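Local coordinates for protein cellulose 1,4-beta-cellobiosidase (Thermobifida fusca, PDB 4JJJ) that probably hydrolyses cellulose to cellobiose, this chain being its glycoside hydrolase family 48 catalytic domain, an (alpha/alpha)6 barrel, at residues Trp549-Asp553 and Val600-Leu604. The protein carries 1 engineered substitution. Residues are numbered along the deposited sequence; the frame is centred on the assembly and turned at random.
With CA (calcium ion), chain F; ZN (zinc ion), chain Q.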
ATOM      1  N   TRP A 549     -11.288 -12.842  15.202  1.00  9.59           N
ATOM      2  CA  TRP A 549     -10.105 -12.932  16.037  1.00  7.91           C
ATOM      3  C   TRP A 549      -9.574 -14.366  16.260  1.00  9.00           C
ATOM      4  O   TRP A 549      -8.644 -14.518  17.029  1.00 10.91           O
ATOM      5  CB  TRP A 549     -10.474 -12.375  17.429  1.00  7.50           C
ATOM      6  CG  TRP A 549     -10.877 -10.944  17.364  1.00  8.41           C
ATOM      7  CD1 TRP A 549     -12.164 -10.470  17.431  1.00  8.67           C
ATOM      8  CD2 TRP A 549     -10.024  -9.782  17.149  1.00  8.12           C
ATOM      9  NE1 TRP A 549     -12.143  -9.080  17.300  1.00  8.42           N
ATOM     10  CE2 TRP A 549     -10.869  -8.641  17.130  1.00  7.74           C
ATOM     11  CE3 TRP A 549      -8.634  -9.588  16.983  1.00  8.17           C
ATOM     12  CZ2 TRP A 549     -10.397  -7.377  16.907  1.00  8.08           C
ATOM     13  CZ3 TRP A 549      -8.157  -8.308  16.789  1.00  9.24           C
ATOM     14  CH2 TRP A 549      -9.049  -7.212  16.778  1.00  8.83           C
ATOM     15  N   ASP A 550     -10.181 -15.325  15.632  1.00 10.38           N
ATOM     16  CA  ASP A 550      -9.900 -16.691  15.962  1.00 11.51           C
ATOM     17  C   ASP A 550      -8.497 -17.113  15.607  1.00 12.24           C
ATOM     18  O   ASP A 550      -7.978 -18.125  16.130  1.00 13.10           O
ATOM     19  CB  ASP A 550     -10.898 -17.604  15.266  1.00 15.10           C
ATOM     20  CG  ASP A 550     -10.837 -17.450  13.820  1.00 18.78           C
ATOM     21  OD1 ASP A 550     -11.313 -16.395  13.331  1.00 26.29           O
ATOM     22  OD2 ASP A 550     -10.305 -18.314  13.115  1.00 30.25           O
ATOM     23  N   ARG A 551      -7.771 -16.402  14.765  1.00  9.75           N
ATOM     24  CA  ARG A 551      -6.383 -16.832  14.512  1.00  9.05           C
ATOM     25  C   ARG A 551      -5.346 -16.328  15.514  1.00  9.25           C
ATOM     26  O   ARG A 551      -4.177 -16.691  15.438  1.00 12.43           O
ATOM     27  CB  ARG A 551      -5.982 -16.337  13.107  1.00  8.68           C
ATOM     28  CG  ARG A 551      -6.908 -16.849  12.047  1.00  8.83           C
ATOM     29  CD  ARG A 551      -6.714 -16.323  10.619  1.00  9.47           C
ATOM     30  NE  ARG A 551      -5.424 -16.791  10.119  1.00  9.56           N
ATOM     31  CZ  ARG A 551      -5.044 -16.769   8.822  1.00 10.48           C
ATOM     32  NH1 ARG A 551      -5.795 -16.138   7.904  1.00 12.30           N
ATOM     33  NH2 ARG A 551      -3.885 -17.262   8.480  1.00 10.18           N
ATOM     34  N   LEU A 552      -5.764 -15.528  16.468  0.70 10.14           N
ATOM     35  CA  LEU A 552      -4.782 -14.928  17.315  0.70 12.03           C
ATOM     36  C   LEU A 552      -4.076 -15.926  18.249  0.70 10.59           C
ATOM     37  O   LEU A 552      -2.944 -15.721  18.620  0.70 10.04           O
ATOM     38  CB  LEU A 552      -5.410 -13.737  18.001  0.70 15.41           C
ATOM     39  CG  LEU A 552      -6.270 -13.788  19.181  0.70 18.79           C
ATOM     40  CD1 LEU A 552      -5.435 -14.121  20.399  0.70 19.21           C
ATOM     41  CD2 LEU A 552      -6.935 -12.410  19.323  0.70 19.18           C
ATOM     42  N   ASP A 553      -4.722 -17.062  18.513  1.00 11.56           N
ATOM     43  CA  ASP A 553      -4.232 -18.083  19.383  1.00 13.41           C
ATOM     44  C   ASP A 553      -3.852 -19.358  18.694  1.00 14.60           C
ATOM     45  O   ASP A 553      -3.711 -20.406  19.409  1.00 13.16           O
ATOM     46  CB  ASP A 553      -5.280 -18.370  20.505  1.00 16.65           C
ATOM     47  CG  ASP A 553      -6.661 -18.713  19.970  1.00 19.77           C
ATOM     48  OD1 ASP A 553      -6.757 -18.989  18.733  1.00 17.67           O
ATOM     49  OD2 ASP A 553      -7.714 -18.642  20.748  1.00 23.24           O
ATOM     50  N   VAL A 600     -12.583  -9.503  23.392  1.00  7.88           N
ATOM     51  CA  VAL A 600     -12.091 -10.500  22.404  1.00  8.40           C
ATOM     52  C   VAL A 600     -11.987 -11.872  23.078  1.00  8.84           C
ATOM     53  O   VAL A 600     -12.520 -12.902  22.556  1.00  8.02           O
ATOM     54  CB  VAL A 600     -10.814 -10.054  21.712  1.00  8.47           C
ATOM     55  CG1 VAL A 600     -10.187 -11.166  20.899  1.00  9.91           C
ATOM     56  CG2 VAL A 600     -11.091  -8.735  20.915  1.00  8.97           C
ATOM     57  N   GLU A 601     -11.268 -11.908  24.222  1.00  8.06           N
ATOM     58  CA  GLU A 601     -11.077 -13.202  24.851  1.00  8.27           C
ATOM     59  C   GLU A 601     -12.398 -13.834  25.324  1.00  7.73           C
ATOM     60  O   GLU A 601     -12.577 -15.096  25.285  1.00  8.02           O
ATOM     61  CB  GLU A 601     -10.041 -13.115  25.986  1.00  7.83           C
ATOM     62  CG  GLU A 601      -9.687 -14.482  26.543  1.00  8.11           C
ATOM     63  CD  GLU A 601      -8.524 -14.482  27.454  1.00  8.90           C
ATOM     64  OE1 GLU A 601      -8.152 -13.434  28.041  1.00  8.77           O
ATOM     65  OE2 GLU A 601      -7.824 -15.549  27.616  1.00  8.83           O
ATOM     66  N   ALA A 602     -13.312 -13.025  25.824  1.00  8.19           N
ATOM     67  CA  ALA A 602     -14.648 -13.486  26.292  1.00  8.85           C
ATOM     68  C   ALA A 602     -15.385 -14.086  25.115  1.00  9.37           C
ATOM     69  O   ALA A 602     -16.020 -15.115  25.241  1.00  9.81           O
ATOM     70  CB  ALA A 602     -15.452 -12.381  26.924  1.00  9.02           C
ATOM     71  N   HIS A 603     -15.270 -13.499  23.909  1.00  9.00           N
ATOM     72  CA  HIS A 603     -15.896 -14.142  22.788  1.00  9.17           C
ATOM     73  C   HIS A 603     -15.225 -15.450  22.406  1.00  9.34           C
ATOM     74  O   HIS A 603     -15.877 -16.456  22.131  1.00 10.35           O
ATOM     75  CB  HIS A 603     -15.852 -13.149  21.551  1.00  9.32           C
ATOM     76  CG  HIS A 603     -16.124 -13.818  20.258  1.00 10.23           C
ATOM     77  ND1 HIS A 603     -17.369 -14.330  19.990  1.00 12.22           N
ATOM     78  CD2 HIS A 603     -15.339 -14.137  19.217  1.00 10.68           C
ATOM     79  CE1 HIS A 603     -17.337 -14.914  18.804  1.00 10.38           C
ATOM     80  NE2 HIS A 603     -16.115 -14.867  18.341  1.00 12.04           N
ATOM     81  N   LEU A 604     -13.902 -15.488  22.420  1.00 10.05           N
ATOM     82  CA  LEU A 604     -13.191 -16.651  22.021  1.00  9.73           C
ATOM     83  C   LEU A 604     -13.434 -17.765  23.089  1.00  9.52           C
ATOM     84  O   LEU A 604     -13.378 -18.952  22.717  1.00 11.34           O
ATOM     85  CB  LEU A 604     -11.712 -16.415  21.829  1.00 10.04           C
ATOM     86  CG  LEU A 604     -11.365 -15.505  20.628  1.00 10.47           C
ATOM     87  CD1 LEU A 604      -9.935 -15.161  20.626  1.00 13.16           C
ATOM     88  CD2 LEU A 604     -11.859 -16.039  19.301  1.00 11.31           C
TER
HETATM   89 CA    CA F 705      -7.961 -19.920  17.361  1.00 15.43          CA
HETATM   90 ZN    ZN Q 716     -15.638 -15.331  16.455  1.00 16.56          ZN
HETATM   91  O   HOH W   1      -9.542 -19.182  18.745  1.00 21.50           O
HETATM   92  O   HOH W   2      -9.247 -20.874  16.001  1.00 22.67           O
HETATM   93  O   HOH W   3      -7.855 -21.746  18.811  1.00 25.00           O
HETATM   94  O   HOH W   4     -17.225 -14.500  15.357  0.60 29.10           O
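Asp553 OD2, which brushes Leu604 CD1, accepts a hydrogen bond from a water (2.8 Å from OD2 to the oxygen) that is itself a calcium ligand. Asp553 OD1 meets the calcium ion directly at 2.0 Å. The Asp550 carbonyl O, two more waters and Asp554 complete the site, so the metal ties together the two ends of the turn from Asp550 to Asp553. A backbone hydrogen bond from Leu552 N to Trp549 O closes the overlapping turn that begins one residue earlier.

Against this metal-bound loop the helix packs mainly through the side chains of Val600 and Leu604. Val600 lays both methyls over one face of the Trp549 indole: CG2 makes a CH-pi contact 3.8 Å from the centroid of the five-membered ring, only 11° off its normal, and CG1 reaches Trp549 CG at 3.6 Å. With CG1 anti to the backbone N (chi1 170°), that methyl also meets Leu552 CD2 at 3.8 Å. Met37, in a loop, touches both Trp549 and Val600. One turn on, Leu604 rests its two methyls on the near side of the loop backbone, CD1 near Trp549 O and Leu552 CG, CD2 near Asp550 CA at 3.9 Å. Cut back to an alanine, Trp549 would probably no longer offer the Val600 methyls a flat surface, and a gap would open between loop and helix.

On the same helix, His603 gives NE2 to a zinc ion at 2.0 Å, its ring steadied by a hydrogen bond from ND1 to Val610 O. The centre of the contact lies about 27 Å from the centre of the chain, where the short helix 597-604 meets the loop running from helix 519-533 to strand 570-571.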